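Local coordinates for protein beta-methylmalyl-CoA dehydratase (Chloroflexus aurantiacus, PDB 4E3E) that catalyses the reversible dehydration of beta-methylmalyl-CoA to mesaconyl-CoA, a step of the glyoxylate assimilation cycle, at residues A[8-11]-A[12-15]; A[27-30]-A[31-34]; A[150-153]-A[154-157]; A[232-235]-A[236-239]. All coordinates share one frame; numbering follows the deposited sequence.

Interaction 1: A[8-11]-A[12-15]; sequences GNFF and EDFR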
# COMPACT_ATOMS: atom_id res chain seq x y z
N GLY A 8 28.12 0.84 7.13
CA GLY A 8 28.25 0.88 5.68
C GLY A 8 29.71 1.05 5.31
O GLY A 8 30.59 1.05 6.18
N ASN A 9 30.00 1.18 4.03
CA ASN A 9 31.36 1.46 3.63
C ASN A 9 31.53 2.93 3.35
O ASN A 9 30.62 3.56 2.81
CB ASN A 9 31.71 0.67 2.37
CG ASN A 9 31.84 -0.81 2.64
OD1 ASN A 9 32.76 -1.23 3.34
ND2 ASN A 9 30.93 -1.60 2.08
N PHE A 10 32.68 3.48 3.71
CA PHE A 10 33.08 4.81 3.26
C PHE A 10 34.07 4.62 2.12
O PHE A 10 34.49 3.49 1.87
CB PHE A 10 33.69 5.62 4.41
CG PHE A 10 32.67 6.11 5.40
CD1 PHE A 10 32.19 5.27 6.41
CD2 PHE A 10 32.18 7.41 5.32
CE1 PHE A 10 31.24 5.72 7.32
CE2 PHE A 10 31.23 7.86 6.23
CZ PHE A 10 30.76 7.02 7.22
N PHE A 11 34.44 5.70 1.43
CA PHE A 11 35.24 5.56 0.20
C PHE A 11 36.52 4.74 0.39
O PHE A 11 36.80 3.83 -0.40
CB PHE A 11 35.56 6.90 -0.46
CG PHE A 11 36.42 6.78 -1.70
CD1 PHE A 11 35.90 6.22 -2.88
CD2 PHE A 11 37.75 7.19 -1.69
CE1 PHE A 11 36.69 6.09 -4.01
CE2 PHE A 11 38.54 7.06 -2.82
CZ PHE A 11 38.01 6.51 -3.98
N GLU A 12 37.28 5.05 1.45
CA GLU A 12 38.57 4.39 1.71
C GLU A 12 38.42 2.91 2.09
O GLU A 12 39.40 2.16 2.09
CB GLU A 12 39.38 5.16 2.78
CG GLU A 12 38.76 5.21 4.18
CD GLU A 12 37.91 6.45 4.42
OE1 GLU A 12 36.97 6.72 3.64
OE2 GLU A 12 38.19 7.16 5.42
N ASP A 13 37.19 2.51 2.38
CA ASP A 13 36.90 1.13 2.77
C ASP A 13 36.83 0.18 1.58
O ASP A 13 36.96 -1.03 1.76
CB ASP A 13 35.60 1.06 3.57
CG ASP A 13 35.66 1.86 4.86
OD1 ASP A 13 36.76 1.95 5.47
OD2 ASP A 13 34.62 2.40 5.27
N PHE A 14 36.64 0.72 0.38
CA PHE A 14 36.49 -0.10 -0.82
C PHE A 14 37.82 -0.60 -1.36
O PHE A 14 38.83 0.11 -1.31
CB PHE A 14 35.73 0.67 -1.90
CG PHE A 14 34.27 0.89 -1.58
CD1 PHE A 14 33.36 -0.18 -1.60
CD2 PHE A 14 33.80 2.17 -1.27
CE1 PHE A 14 32.02 0.03 -1.30
CE2 PHE A 14 32.46 2.38 -0.98
CZ PHE A 14 31.57 1.31 -1.00
N ARG A 15 37.82 -1.83 -1.86
CA ARG A 15 38.99 -2.40 -2.50
C ARG A 15 38.66 -2.84 -3.92
O ARG A 15 37.67 -3.55 -4.14
CB ARG A 15 39.53 -3.59 -1.70
CG ARG A 15 40.15 -3.22 -0.36
CD ARG A 15 41.35 -2.30 -0.53
NE ARG A 15 41.92 -1.91 0.76
CZ ARG A 15 41.47 -0.90 1.51
NH1 ARG A 15 40.43 -0.17 1.12
NH2 ARG A 15 42.06 -0.63 2.67
O HOH W 1 34.68 -2.87 2.50
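Asp13 OD2 is gripped by two donors: Phe10 N donates to it at 2.7 Å in a nearly straight bond (166°), and Arg151, outside the turn, adds a salt bridge to the same oxygen. Asp13 CG stands beside its own backbone N (chi1 -61°), which carries the carboxylate back along the chain to Phe10 N; OD2 receives that N-H on its anti side and also lies at the edge of the Phe10 ring, close to the ring plane. In return, Asp13 N donates to Phe10 O at 2.9 Å, and Phe14 N follows with a 3.2 Å bond to Phe11 O. Asn9 meets the second half of the turn in two ways. Its CB sits over a face of the Phe14 ring, 3.9 Å from the centroid, a CH-pi contact, while a water bridges Asn9 OD1 to Asp13 O; Asn9 ND2 donates to Asp79 O. With an alanine in place of Phe14, Asn9 CB would probably lose the ring it rests on and a gap would open against Val111 and Leu114 of strand 104-116. The paired i to i+3 bonds are those of a short 3-10 turn, here preceding strand 19-27 of the hotdog sheet.

Interaction 2: A[27-30]-A[31-34]; sequences TITE and GDVA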
# COMPACT_ATOMS: atom_id res chain seq x y z
N THR A 27 11.83 -12.44 -1.84
CA THR A 27 10.78 -13.08 -2.63
C THR A 27 9.80 -12.01 -3.08
O THR A 27 9.30 -11.23 -2.26
CB THR A 27 10.04 -14.16 -1.82
OG1 THR A 27 10.98 -15.15 -1.41
CG2 THR A 27 8.94 -14.83 -2.65
N ILE A 28 9.53 -11.97 -4.38
CA ILE A 28 8.64 -10.97 -4.94
C ILE A 28 7.26 -11.58 -5.16
O ILE A 28 7.13 -12.66 -5.77
CB ILE A 28 9.22 -10.35 -6.23
CG1 ILE A 28 10.58 -9.70 -5.93
CG2 ILE A 28 8.27 -9.29 -6.79
CD1 ILE A 28 11.30 -9.19 -7.18
N THR A 29 6.24 -10.92 -4.62
CA THR A 29 4.89 -11.51 -4.63
C THR A 29 3.87 -10.62 -5.32
O THR A 29 4.16 -9.47 -5.68
CB THR A 29 4.37 -11.75 -3.21
OG1 THR A 29 4.09 -10.48 -2.61
CG2 THR A 29 5.40 -12.47 -2.37
N GLU A 30 2.65 -11.15 -5.44
CA GLU A 30 1.53 -10.39 -5.99
C GLU A 30 1.25 -9.18 -5.14
O GLU A 30 0.72 -8.19 -5.65
CB GLU A 30 0.27 -11.27 -6.12
CG GLU A 30 0.38 -12.40 -7.15
CD GLU A 30 0.24 -11.94 -8.61
OE1 GLU A 30 0.52 -10.75 -8.93
OE2 GLU A 30 -0.16 -12.78 -9.45
N GLY A 31 1.61 -9.23 -3.86
CA GLY A 31 1.45 -8.02 -3.02
C GLY A 31 2.37 -6.90 -3.46
O GLY A 31 2.02 -5.69 -3.40
N ASP A 32 3.58 -7.29 -3.87
CA ASP A 32 4.54 -6.30 -4.41
C ASP A 32 4.04 -5.71 -5.71
O ASP A 32 4.12 -4.50 -5.94
CB ASP A 32 5.93 -6.93 -4.60
CG ASP A 32 6.52 -7.42 -3.31
OD1 ASP A 32 6.60 -6.62 -2.33
OD2 ASP A 32 6.88 -8.61 -3.25
N VAL A 33 3.50 -6.57 -6.57
CA VAL A 33 2.93 -6.11 -7.83
C VAL A 33 1.83 -5.06 -7.62
O VAL A 33 1.83 -4.03 -8.29
CB VAL A 33 2.36 -7.28 -8.63
CG1 VAL A 33 1.57 -6.77 -9.84
CG2 VAL A 33 3.51 -8.20 -9.06
N ALA A 34 0.90 -5.31 -6.69
CA ALA A 34 -0.21 -4.41 -6.49
C ALA A 34 0.26 -3.09 -5.89
O ALA A 34 -0.22 -2.03 -6.30
CB ALA A 34 -1.28 -5.05 -5.60
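Glu30 and Asp32 carry most of this first helical turn, with Gly31 between them. Glu30 O accepts from Ala34 N at 3.1 Å, and the Glu30 side chain, bent at CG (chi2 -77°), runs beside Val33 in the same direction, bringing OE1 to 3.9 Å from Val33 CG2. Its other oxygen, OE2, is held by a salt bridge to Arg60. Asp32 reaches back the opposite way along the chain: OD2 takes the N-H of Thr29 at 2.8 Å, almost in line (168°) and on the anti side of the carboxylate, while a salt bridge from Arg26 engages the same atom. Thr29 is the N-cap and forms a capping box with Asp32 at the start of helix 30-40, the helix that follows strand 19-27 in this hotdog-fold chain. Thr29 OG1 stands between its own backbone N and carbonyl carbon (chi1 70°), from where it accepts a weak 3.0 Å bond from Gly31 N. Thr29 O then receives Val33 N at 3.1 Å in the carbonyl plane. On the flank, Ile28 CG2 touches Asp32 OD2 at 3.9 Å, the two side chains crossing at about a right angle, and Thr29 packs on Glu30 of the second subunit.

Interaction 3: A[150-153]-A[154-157]; sequences KRDP and NAPA
A bend in the outer part of the Lys150 side chain (chi3 73°) turns its ammonium group onto Ala155 O, while Asp152, its CG anti to the backbone N (chi1 173°), brings its carboxylate under the backbone N-H of Asn154. Lys150 NZ meets Ala155 O at 2.7 Å, tilted only slightly from the carbonyl plane, and also donates to Pro153 O at 3.0 Å, from well above that carbonyl's plane. A single ammonium group thus ties together two carbonyls two residues apart in the chain. Both carbonyls belong to a type I beta turn from Asp152 to Ala155, closed by the bond from Ala155 N to Asp152 O at 3.0 Å. The side chain of Asp152 braces the same turn: OD1 accepts from Asn154 N at 3.2 Å, the N-H coming from well above the carboxylate plane. The Asn154 side-chain amide stands across that carboxylate, with the two planes 69° apart, and Asn154 CB packs at 3.6 Å from Asp152 OD1. Ala155 CB rests against Asp152 O at 3.4 Å. Beyond the turn, which lies in the loop after strand 138-149, Gln116 OE1 gives Lys150 NZ a further acceptor. The chemistry implies that the buried Lys150 ammonium is met largely by neutral oxygens: the carbonyls of Pro153 and Ala155 and the amide of Gln116 turn the negative ends of their dipoles to NZ and would probably stabilise its positive charge.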
# COMPACT_ATOMS: atom_id res chain seq x y z
N LYS A 150 34.46 10.13 2.25
CA LYS A 150 35.54 9.55 3.01
C LYS A 150 35.22 9.79 4.48
O LYS A 150 34.75 10.87 4.84
CB LYS A 150 36.87 10.21 2.65
CG LYS A 150 37.47 9.72 1.34
CD LYS A 150 38.77 10.43 1.00
CE LYS A 150 39.92 9.98 1.89
NZ LYS A 150 41.22 10.59 1.47
N ARG A 151 35.45 8.78 5.31
CA ARG A 151 35.31 8.95 6.75
C ARG A 151 36.45 9.83 7.26
O ARG A 151 36.22 10.80 7.99
CB ARG A 151 35.29 7.60 7.45
CG ARG A 151 35.17 7.66 8.97
CD ARG A 151 35.31 6.27 9.58
NE ARG A 151 36.43 5.56 8.97
CZ ARG A 151 36.31 4.61 8.05
NH1 ARG A 151 35.12 4.21 7.62
NH2 ARG A 151 37.41 4.04 7.56
N ASP A 152 37.67 9.49 6.85
CA ASP A 152 38.85 10.25 7.23
C ASP A 152 39.45 10.96 6.01
O ASP A 152 40.05 10.30 5.16
CB ASP A 152 39.88 9.32 7.88
CG ASP A 152 41.22 10.01 8.16
OD1 ASP A 152 41.25 11.24 8.40
OD2 ASP A 152 42.26 9.30 8.15
N PRO A 153 39.31 12.30 5.93
CA PRO A 153 39.88 13.06 4.80
C PRO A 153 41.36 12.72 4.53
O PRO A 153 41.80 12.78 3.38
CB PRO A 153 39.74 14.52 5.25
CG PRO A 153 38.55 14.50 6.16
CD PRO A 153 38.61 13.19 6.88
N ASN A 154 42.10 12.36 5.58
CA ASN A 154 43.54 12.07 5.46
C ASN A 154 43.91 10.67 4.97
O ASN A 154 45.07 10.44 4.61
CB ASN A 154 44.27 12.36 6.77
CG ASN A 154 44.27 13.83 7.13
OD1 ASN A 154 43.76 14.22 8.18
ND2 ASN A 154 44.80 14.67 6.24
N ALA A 155 42.96 9.75 4.96
CA ALA A 155 43.24 8.38 4.49
C ALA A 155 43.87 8.42 3.10
O ALA A 155 43.47 9.23 2.26
CB ALA A 155 41.96 7.55 4.49
N PRO A 156 44.87 7.55 2.84
CA PRO A 156 45.52 7.53 1.53
C PRO A 156 44.53 7.22 0.39
O PRO A 156 43.60 6.43 0.57
CB PRO A 156 46.57 6.42 1.66
CG PRO A 156 46.12 5.59 2.82
CD PRO A 156 45.47 6.56 3.76
N ALA A 157 44.74 7.86 -0.76
CA ALA A 157 43.95 7.61 -1.95
C ALA A 157 44.27 6.22 -2.50
O ALA A 157 45.43 5.79 -2.44
CB ALA A 157 44.24 8.68 -3.00

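Interaction 4: A[232-235]-A[236-239]; sequences HFNL and HVER
The hydrogen bonds centre on Asn234, which serves the helix twice. Asn234 OD1 accepts from Val237 N at 2.8 Å, with the donor standing above the plane of the amide carbonyl, and the backbone Asn234 O takes Glu238 N at 2.8 Å, close to its own carbonyl plane. Having CG anti to the backbone N (chi1 -166°) places the amide oxygen at Val237 N. Next along, Leu235 O receives Arg239 N at 2.8 Å. Asn234 is therefore the N-cap of the short helix 235-238, and the subunit interface lies beside it: ND2 is bonded to Tyr290 OH of the second subunit. A leucine in place of Asn234 would probably leave Val237 N without its capping acceptor and Tyr290 of the second subunit without its amide partner. Van der Waals contacts add to these. Val237 CG2 packs at 3.5 Å from Asn234 ND2, the two side chains crossing at a slant, and His236 CB lies near Asn234 OD1. At the other end of the turn, Leu235 CG sits 4.1 Å over the centre of one face of the Arg239 guanidinium; since Arg239 also touches a crystal neighbour, its pose may owe something to the lattice.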
# COMPACT_ATOMS: atom_id res chain seq x y z
N HIS A 232 16.10 9.88 2.37
CA HIS A 232 14.70 9.66 2.02
C HIS A 232 13.75 9.70 3.21
O HIS A 232 12.55 9.96 3.05
CB HIS A 232 14.52 8.32 1.30
CG HIS A 232 15.49 8.10 0.16
ND1 HIS A 232 15.84 9.08 -0.71
CD2 HIS A 232 16.17 6.94 -0.26
CE1 HIS A 232 16.72 8.59 -1.61
NE2 HIS A 232 16.90 7.27 -1.35
N PHE A 233 14.27 9.43 4.41
CA PHE A 233 13.40 9.07 5.54
C PHE A 233 13.33 10.05 6.70
O PHE A 233 12.31 10.13 7.38
CB PHE A 233 13.78 7.70 6.09
CG PHE A 233 13.54 6.57 5.12
CD1 PHE A 233 12.25 6.10 4.90
CD2 PHE A 233 14.59 5.99 4.44
CE1 PHE A 233 12.02 5.06 4.00
CE2 PHE A 233 14.38 4.95 3.54
CZ PHE A 233 13.09 4.49 3.32
N ASN A 234 14.43 10.78 6.91
CA ASN A 234 14.68 11.46 8.17
C ASN A 234 14.54 12.96 8.07
O ASN A 234 15.49 13.67 7.73
CB ASN A 234 16.07 11.08 8.69
CG ASN A 234 16.27 11.47 10.15
OD1 ASN A 234 15.75 12.48 10.61
ND2 ASN A 234 17.04 10.66 10.88
N LEU A 235 13.35 13.44 8.42
CA LEU A 235 13.07 14.87 8.39
C LEU A 235 13.84 15.59 9.49
O LEU A 235 14.29 16.71 9.29
CB LEU A 235 11.57 15.14 8.52
CG LEU A 235 11.11 16.61 8.46
CD1 LEU A 235 11.56 17.28 7.16
CD2 LEU A 235 9.60 16.73 8.64
N HIS A 236 13.98 14.94 10.65
CA HIS A 236 14.72 15.49 11.78
C HIS A 236 16.11 15.90 11.35
O HIS A 236 16.57 17.00 11.69
CB HIS A 236 14.77 14.47 12.93
CG HIS A 236 15.53 14.94 14.15
ND1 HIS A 236 15.34 16.17 14.70
CD2 HIS A 236 16.46 14.29 14.95
CE1 HIS A 236 16.14 16.30 15.78
NE2 HIS A 236 16.81 15.15 15.94
N VAL A 237 16.76 15.06 10.55
CA VAL A 237 18.09 15.38 10.02
C VAL A 237 18.00 16.26 8.77
O VAL A 237 18.68 17.29 8.69
CB VAL A 237 18.91 14.11 9.71
CG1 VAL A 237 20.18 14.45 8.91
CG2 VAL A 237 19.28 13.41 11.02
N GLU A 238 17.17 15.85 7.82
CA GLU A 238 17.15 16.51 6.52
C GLU A 238 16.67 17.95 6.61
O GLU A 238 17.05 18.77 5.78
CB GLU A 238 16.38 15.72 5.46
CG GLU A 238 17.12 14.48 5.00
CD GLU A 238 18.60 14.74 4.75
OE1 GLU A 238 18.94 15.68 4.01
OE2 GLU A 238 19.43 14.00 5.30
N ARG A 239 15.89 18.24 7.62
CA ARG A 239 15.35 19.57 7.82
C ARG A 239 16.46 20.54 8.11
O ARG A 239 16.34 21.71 7.86
CB ARG A 239 14.24 19.59 8.86
CG ARG A 239 14.48 20.44 10.07
CD ARG A 239 13.69 19.97 11.27
NE ARG A 239 12.27 20.12 11.09
CZ ARG A 239 11.35 19.31 11.60
NH1 ARG A 239 10.08 19.55 11.36
NH2 ARG A 239 11.70 18.25 12.32

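Interactions 1 and 3 form one unit, with centres about 10 Å apart: the turn at 8-15 is fastened to the segment 150-157 after strand 138-149 by a probable hydrogen bond from Asp152 N to Glu12 OE2 at 2.8 Å, and the Asp13 OD2 to Arg151 NH1 distance is 3.0 Å. Interactions 2 and 4, helix starts each with an N-cap side chain, lie apart, centres about 28 Å from each other, but both touch the second subunit. Around the substrate site inferred by similarity, the side chain of Val33 in interaction 2 comes within about 3 Å of that of Ile63, while the side chains of Phe10, Lys150 and Glu238 of the other three lie about 9 to 10 Å from that of Ile85.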